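Local coordinates for protein malate dehydrogenase (Porphyromonas gingivalis, PDB 3FI9) that probably catalyses the NAD-dependent interconversion of malate and oxaloacetate, as in other members of the lactate/malate dehydrogenase superfamily, at residues T27-M30 / N36-L39; E52-C57 / L62-T67. All coordinates share one frame; numbering follows the deposited sequence.

How the contacts relate
Contacts 1 and 2 are successive helix-to-strand packings of the Rossmann-type NAD-binding domain, and their centres lie 8 Å apart. Contact 1 sets helix 19-30 on strand 37-40; the chain then runs through helix 44-57 into contact 2, where that helix packs on strand 65-67. The two strands are parallel neighbours in one sheet, linked by probable hydrogen bonds from Leu39 N to Thr65 O and from Thr67 N to Leu39 O, both 2.9 Å. Both come close to the predicted NAD site: the side chain of Ala16 is about 8 Å from that of Leu37 in contact 1 and about 7 Å from that of Phe66 in contact 2.

Contact 1. Residues T27-M30 / N36-L39; sequences TAAM and NLCL
The opening beta-alpha-beta unit of the Rossmann fold is closed here by Leu37, whose forked end packs against Ala28 and Ala29 in the last turn of helix 19-30. Strand 10-14 leads into that helix through the glycine-rich segment Gly15 to Gly21, which spans the turn and the first residues of the helix and is predicted to bind NAD, and strand 37-40 runs on to Asp41, predicted to bind it too. An acidic residue at the end of the second strand is a familiar feature of NAD-binding Rossmann domains, where it usually holds the adenosine ribose.

Leu37 does the reaching from the strand side. Its chi1 of 177° swings CG away from the backbone N and alongside the carbonyl carbon, which sends both methyls to the helix, and the two divide the work. The Ala28 methyl points at the side of Leu37 CD1, with 4.0 Å between Leu37 CD1 and Ala28 CB. CD2 addresses the next residue, lying 4.4 Å from Ala29 CB and marginally nearer to its backbone N. Consistent with the small alanines, the CA atoms of Ala29 and Leu37 are 7.6 Å apart.

The contact is small, burying 92 Å² in total, wholly apolar and shut off from solvent. Leu11 of strand 10-14 touches both Ala28 and Leu37, bringing in the third member of the unit, while Leu64 packs on Leu37 as well. Thr27 leans instead on helix 238-251 and on Gln26 of the second subunit. At Ala29, even the main chain takes part, its N standing 4.3 Å from Leu37 CD2.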
ATOM      1  N   THR A  27      -2.758   4.330   1.175  1.00 13.67           N
ATOM      2  CA  THR A  27      -4.049   3.969   0.611  1.00 14.07           C
ATOM      3  C   THR A  27      -4.983   5.165   0.493  1.00 14.86           C
ATOM      4  O   THR A  27      -5.702   5.334  -0.528  1.00 15.87           O
ATOM      5  CB  THR A  27      -4.690   2.824   1.435  1.00 13.40           C
ATOM      6  OG1 THR A  27      -3.803   1.695   1.399  1.00 15.08           O
ATOM      7  CG2 THR A  27      -6.089   2.406   0.868  1.00 13.42           C
ATOM      8  N   ALA A  28      -5.013   5.981   1.532  1.00 13.50           N
ATOM      9  CA  ALA A  28      -5.880   7.166   1.508  1.00 13.98           C
ATOM     10  C   ALA A  28      -5.458   8.124   0.394  1.00 14.93           C
ATOM     11  O   ALA A  28      -6.301   8.693  -0.318  1.00 13.96           O
ATOM     12  CB  ALA A  28      -5.787   7.892   2.851  1.00 14.02           C
ATOM     13  N   ALA A  29      -4.155   8.294   0.242  1.00 14.80           N
ATOM     14  CA  ALA A  29      -3.641   9.141  -0.840  1.00 15.76           C
ATOM     15  C   ALA A  29      -3.967   8.565  -2.212  1.00 15.89           C
ATOM     16  O   ALA A  29      -4.403   9.291  -3.100  1.00 16.38           O
ATOM     17  CB  ALA A  29      -2.113   9.356  -0.663  1.00 15.80           C
ATOM     18  N   MET A  30      -3.761   7.258  -2.422  1.00 14.76           N
ATOM     19  CA  MET A  30      -4.116   6.691  -3.721  1.00 14.30           C
ATOM     20  C   MET A  30      -5.581   6.872  -4.051  1.00 15.11           C
ATOM     21  O   MET A  30      -5.958   7.089  -5.218  1.00 14.87           O
ATOM     22  CB  MET A  30      -3.802   5.171  -3.773  1.00 13.71           C
ATOM     23  CG  MET A  30      -2.312   4.843  -3.815  1.00 12.30           C
ATOM     24  SD  MET A  30      -1.846   3.065  -3.701  1.00  7.81           S
ATOM     25  CE  MET A  30      -2.633   2.550  -5.301  1.00 10.50           C
ATOM     26  N   ASN A  36      -6.051  16.974   2.204  1.00 16.20           N
ATOM     27  CA  ASN A  36      -5.642  17.346   3.551  1.00 17.23           C
ATOM     28  C   ASN A  36      -5.560  16.102   4.421  1.00 16.58           C
ATOM     29  O   ASN A  36      -6.450  15.783   5.210  1.00 17.49           O
ATOM     30  CB  ASN A  36      -6.589  18.421   4.073  1.00 17.18           C
ATOM     31  CG  ASN A  36      -6.509  19.674   3.192  1.00 18.93           C
ATOM     32  OD1 ASN A  36      -5.423  20.235   3.038  1.00 18.40           O
ATOM     33  ND2 ASN A  36      -7.617  20.050   2.542  1.00 21.94           N
ATOM     34  N   LEU A  37      -4.489  15.365   4.202  1.00 17.12           N
ATOM     35  CA  LEU A  37      -4.274  14.107   4.913  1.00 16.29           C
ATOM     36  C   LEU A  37      -3.248  14.366   5.995  1.00 15.26           C
ATOM     37  O   LEU A  37      -2.144  14.834   5.723  1.00 15.60           O
ATOM     38  CB  LEU A  37      -3.756  13.066   3.909  1.00 16.47           C
ATOM     39  CG  LEU A  37      -3.415  11.700   4.486  1.00 15.85           C
ATOM     40  CD1 LEU A  37      -4.691  11.083   4.944  1.00 15.57           C
ATOM     41  CD2 LEU A  37      -2.667  10.803   3.423  1.00 13.08           C
ATOM     42  N   CYS A  38      -3.620  14.090   7.244  1.00 15.68           N
ATOM     43  CA  CYS A  38      -2.762  14.396   8.378  1.00 16.37           C
ATOM     44  C   CYS A  38      -2.376  13.131   9.134  1.00 15.92           C
ATOM     45  O   CYS A  38      -3.248  12.309   9.476  1.00 14.84           O
ATOM     46  CB  CYS A  38      -3.470  15.405   9.293  1.00 17.47           C
ATOM     47  SG  CYS A  38      -2.609  15.759  10.823  1.00 21.69           S
ATOM     48  N   LEU A  39      -1.070  12.963   9.351  1.00 15.00           N
ATOM     49  CA  LEU A  39      -0.537  11.758   9.971  1.00 15.47           C
ATOM     50  C   LEU A  39      -0.099  12.072  11.394  1.00 17.22           C
ATOM     51  O   LEU A  39       0.743  12.985  11.623  1.00 17.18           O
ATOM     52  CB  LEU A  39       0.614  11.212   9.145  1.00 14.49           C
ATOM     53  CG  LEU A  39       0.369  10.966   7.648  1.00 17.52           C
ATOM     54  CD1 LEU A  39       1.573  10.175   7.123  1.00 18.25           C
ATOM     55  CD2 LEU A  39      -0.948  10.175   7.471  1.00 13.08           C
TER

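Contact 2. Residues E52-C57 / L62-T67; sequences EEIRHC and LNLTFT
Ile54 and Arg55 carry the helix side of this contact, meeting Leu62, Leu64 and Phe66. Ile54 makes the apolar half: its CG2 lies 3.8 Å from Leu62 CD2, and its CB lies 3.8 Å from Leu64 CD2, with the Ile54 and Leu64 side chains crossing at about a right angle. Arg55 leaves the backbone alongside the strand segment, not pointing at it, and its chain, extended from CG to NE, carries the guanidinium over to Phe66. There the ring presents its edge to one guanidinium face, the two planes 69° apart, and Arg55 NH2 is 3.3 Å from Phe66 CE2; this is an edge contact, not a cation over the ring face.

Two polar partners in the guanidinium plane fix its rotation. A salt bridge joins Arg55 NH1 to Glu52 OE1 one turn back (3.1 Å, N-H...O angle 161°), reaching the carboxylate from above its plane. A water accepts from Arg55 NE at 3.0 Å and donates to Leu64 O at 2.7 Å, bridging helix and strand side. Glu52 is itself held through OE2 by Lys164 of the second subunit.

The arrangement belongs to the second beta-alpha-beta unit, strand 37-40, helix 44-57 and strand 65-67. Leu64 and Phe66 also touch Ala51 of helix 44-57 and Leu39 of strand 37-40, while Ile54 packs on Ala25 and Gln26 of helix 19-30.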
ATOM      1  N   GLU A  52       8.027  11.108   4.748  1.00 19.08           N
ATOM      2  CA  GLU A  52       9.029  11.243   3.682  1.00 19.40           C
ATOM      3  C   GLU A  52       8.698  10.250   2.570  1.00 18.14           C
ATOM      4  O   GLU A  52       8.688  10.608   1.402  1.00 18.81           O
ATOM      5  CB  GLU A  52      10.459  11.020   4.208  1.00 20.19           C
ATOM      6  CG  GLU A  52      10.975  12.121   5.170  1.00 23.32           C
ATOM      7  CD  GLU A  52      11.117  13.526   4.541  1.00 29.34           C
ATOM      8  OE1 GLU A  52      10.272  13.965   3.728  1.00 27.90           O
ATOM      9  OE2 GLU A  52      12.083  14.230   4.896  1.00 35.33           O
ATOM     10  N   GLU A  53       8.380   9.018   2.928  1.00 17.41           N
ATOM     11  CA  GLU A  53       7.994   8.022   1.917  1.00 16.70           C
ATOM     12  C   GLU A  53       6.746   8.457   1.116  1.00 17.04           C
ATOM     13  O   GLU A  53       6.705   8.320  -0.099  1.00 16.82           O
ATOM     14  CB  GLU A  53       7.799   6.657   2.564  1.00 17.54           C
ATOM     15  CG  GLU A  53       9.123   5.881   2.778  1.00 16.98           C
ATOM     16  CD  GLU A  53       9.131   4.563   1.990  1.00 19.10           C
ATOM     17  OE1 GLU A  53       9.191   4.582   0.746  1.00 20.21           O
ATOM     18  OE2 GLU A  53       9.019   3.503   2.636  1.00 20.02           O
ATOM     19  N   ILE A  54       5.727   8.965   1.800  1.00 15.26           N
ATOM     20  CA  ILE A  54       4.514   9.394   1.106  1.00 15.41           C
ATOM     21  C   ILE A  54       4.820  10.544   0.157  1.00 14.74           C
ATOM     22  O   ILE A  54       4.426  10.540  -1.016  1.00 13.61           O
ATOM     23  CB  ILE A  54       3.418   9.799   2.094  1.00 14.32           C
ATOM     24  CG1 ILE A  54       3.180   8.608   3.072  1.00 15.84           C
ATOM     25  CG2 ILE A  54       2.176  10.339   1.333  1.00 15.33           C
ATOM     26  CD1 ILE A  54       2.733   7.296   2.347  1.00 16.48           C
ATOM     27  N   ARG A  55       5.575  11.514   0.661  1.00 15.45           N
ATOM     28  CA  ARG A  55       5.983  12.631  -0.172  1.00 14.80           C
ATOM     29  C   ARG A  55       6.725  12.181  -1.450  1.00 14.97           C
ATOM     30  O   ARG A  55       6.545  12.766  -2.500  1.00 16.19           O
ATOM     31  CB  ARG A  55       6.883  13.567   0.633  1.00 14.16           C
ATOM     32  CG  ARG A  55       6.126  14.409   1.636  1.00 13.82           C
ATOM     33  CD  ARG A  55       7.120  14.918   2.661  1.00 17.00           C
ATOM     34  NE  ARG A  55       6.530  15.903   3.557  1.00 23.86           N
ATOM     35  CZ  ARG A  55       7.185  16.511   4.558  1.00 27.89           C
ATOM     36  NH1 ARG A  55       8.423  16.174   4.840  1.00 29.45           N
ATOM     37  NH2 ARG A  55       6.581  17.421   5.326  1.00 29.56           N
ATOM     38  N   HIS A  56       7.572  11.184  -1.330  1.00 14.86           N
ATOM     39  CA  HIS A  56       8.347  10.691  -2.462  1.00 15.31           C
ATOM     40  C   HIS A  56       7.541   9.855  -3.482  1.00 15.25           C
ATOM     41  O   HIS A  56       8.060   9.516  -4.555  1.00 14.46           O
ATOM     42  CB  HIS A  56       9.540   9.874  -1.934  1.00 15.18           C
ATOM     43  CG  HIS A  56      10.426  10.635  -0.982  1.00 17.78           C
ATOM     44  ND1 HIS A  56      11.379  10.006  -0.207  1.00 15.04           N
ATOM     45  CD2 HIS A  56      10.499  11.961  -0.679  1.00 16.71           C
ATOM     46  CE1 HIS A  56      11.987  10.913   0.548  1.00 17.93           C
ATOM     47  NE2 HIS A  56      11.470  12.101   0.276  1.00 18.84           N
ATOM     48  N   CYS A  57       6.287   9.516  -3.154  1.00 14.42           N
ATOM     49  CA  CYS A  57       5.399   8.862  -4.141  1.00 14.74           C
ATOM     50  C   CYS A  57       4.951   9.857  -5.192  1.00 15.18           C
ATOM     51  O   CYS A  57       4.556   9.470  -6.306  1.00 15.87           O
ATOM     52  CB  CYS A  57       4.148   8.318  -3.463  1.00 14.63           C
ATOM     53  SG  CYS A  57       4.524   6.873  -2.466  1.00 18.49           S
ATOM     54  N   LEU A  62      -1.589  16.531  -3.174  1.00 16.64           N
ATOM     55  CA  LEU A  62      -1.687  16.130  -1.778  1.00 17.18           C
ATOM     56  C   LEU A  62      -1.112  17.239  -0.908  1.00 18.05           C
ATOM     57  O   LEU A  62      -0.046  17.755  -1.214  1.00 19.48           O
ATOM     58  CB  LEU A  62      -0.910  14.837  -1.525  1.00 16.39           C
ATOM     59  CG  LEU A  62      -1.182  14.153  -0.187  1.00 16.73           C
ATOM     60  CD1 LEU A  62      -2.647  13.671  -0.120  1.00 18.58           C
ATOM     61  CD2 LEU A  62      -0.229  12.986   0.026  1.00 15.57           C
ATOM     62  N   ASN A  63      -1.786  17.561   0.174  1.00 17.56           N
ATOM     63  CA  ASN A  63      -1.262  18.493   1.187  1.00 19.64           C
ATOM     64  C   ASN A  63      -0.954  17.706   2.480  1.00 17.71           C
ATOM     65  O   ASN A  63      -1.662  17.846   3.488  1.00 17.03           O
ATOM     66  CB  ASN A  63      -2.313  19.529   1.552  1.00 19.25           C
ATOM     67  CG  ASN A  63      -2.494  20.643   0.475  1.00 29.05           C
ATOM     68  OD1 ASN A  63      -1.517  21.269   0.029  1.00 32.54           O
ATOM     69  ND2 ASN A  63      -3.761  20.918   0.100  1.00 32.12           N
ATOM     70  N   LEU A  64       0.068  16.872   2.457  1.00 18.21           N
ATOM     71  CA  LEU A  64       0.335  16.009   3.598  1.00 17.55           C
ATOM     72  C   LEU A  64       0.887  16.815   4.802  1.00 18.69           C
ATOM     73  O   LEU A  64       1.751  17.666   4.641  1.00 18.17           O
ATOM     74  CB  LEU A  64       1.344  14.945   3.204  1.00 17.13           C
ATOM     75  CG  LEU A  64       1.528  13.810   4.214  1.00 16.91           C
ATOM     76  CD1 LEU A  64       0.339  12.762   4.125  1.00 14.21           C
ATOM     77  CD2 LEU A  64       2.886  13.089   3.986  1.00 21.10           C
ATOM     78  N   THR A  65       0.390  16.527   5.993  1.00 18.54           N
ATOM     79  CA  THR A  65       0.910  17.113   7.210  1.00 18.64           C
ATOM     80  C   THR A  65       1.222  15.957   8.158  1.00 19.47           C
ATOM     81  O   THR A  65       0.633  14.875   8.060  1.00 19.32           O
ATOM     82  CB  THR A  65      -0.025  18.176   7.891  1.00 18.49           C
ATOM     83  OG1 THR A  65      -1.361  17.669   8.070  1.00 19.79           O
ATOM     84  CG2 THR A  65      -0.061  19.527   7.103  1.00 19.40           C
ATOM     85  N   PHE A  66       2.182  16.151   9.045  1.00 19.13           N
ATOM     86  CA  PHE A  66       2.398  15.151  10.085  1.00 19.73           C
ATOM     87  C   PHE A  66       2.742  15.840  11.371  1.00 20.15           C
ATOM     88  O   PHE A  66       3.320  16.940  11.366  1.00 18.84           O
ATOM     89  CB  PHE A  66       3.427  14.107   9.708  1.00 19.55           C
ATOM     90  CG  PHE A  66       4.819  14.640   9.489  1.00 21.57           C
ATOM     91  CD1 PHE A  66       5.774  14.574  10.508  1.00 22.10           C
ATOM     92  CD2 PHE A  66       5.181  15.186   8.269  1.00 23.14           C
ATOM     93  CE1 PHE A  66       7.070  15.056  10.294  1.00 25.27           C
ATOM     94  CE2 PHE A  66       6.480  15.660   8.062  1.00 24.63           C
ATOM     95  CZ  PHE A  66       7.405  15.606   9.062  1.00 22.37           C
ATOM     96  N   THR A  67       2.380  15.199  12.475  1.00 20.91           N
ATOM     97  CA  THR A  67       2.587  15.801  13.776  1.00 20.51           C
ATOM     98  C   THR A  67       2.491  14.766  14.891  1.00 21.17           C
ATOM     99  O   THR A  67       1.769  13.747  14.773  1.00 19.77           O
ATOM    100  CB  THR A  67       1.561  16.981  14.019  1.00 20.31           C
ATOM    101  OG1 THR A  67       1.797  17.571  15.303  1.00 23.04           O
ATOM    102  CG2 THR A  67       0.115  16.485  14.008  1.00 19.74           C
TER
HETATM  103  O   HOH W   1       3.954  17.317   3.160  1.00 26.60           O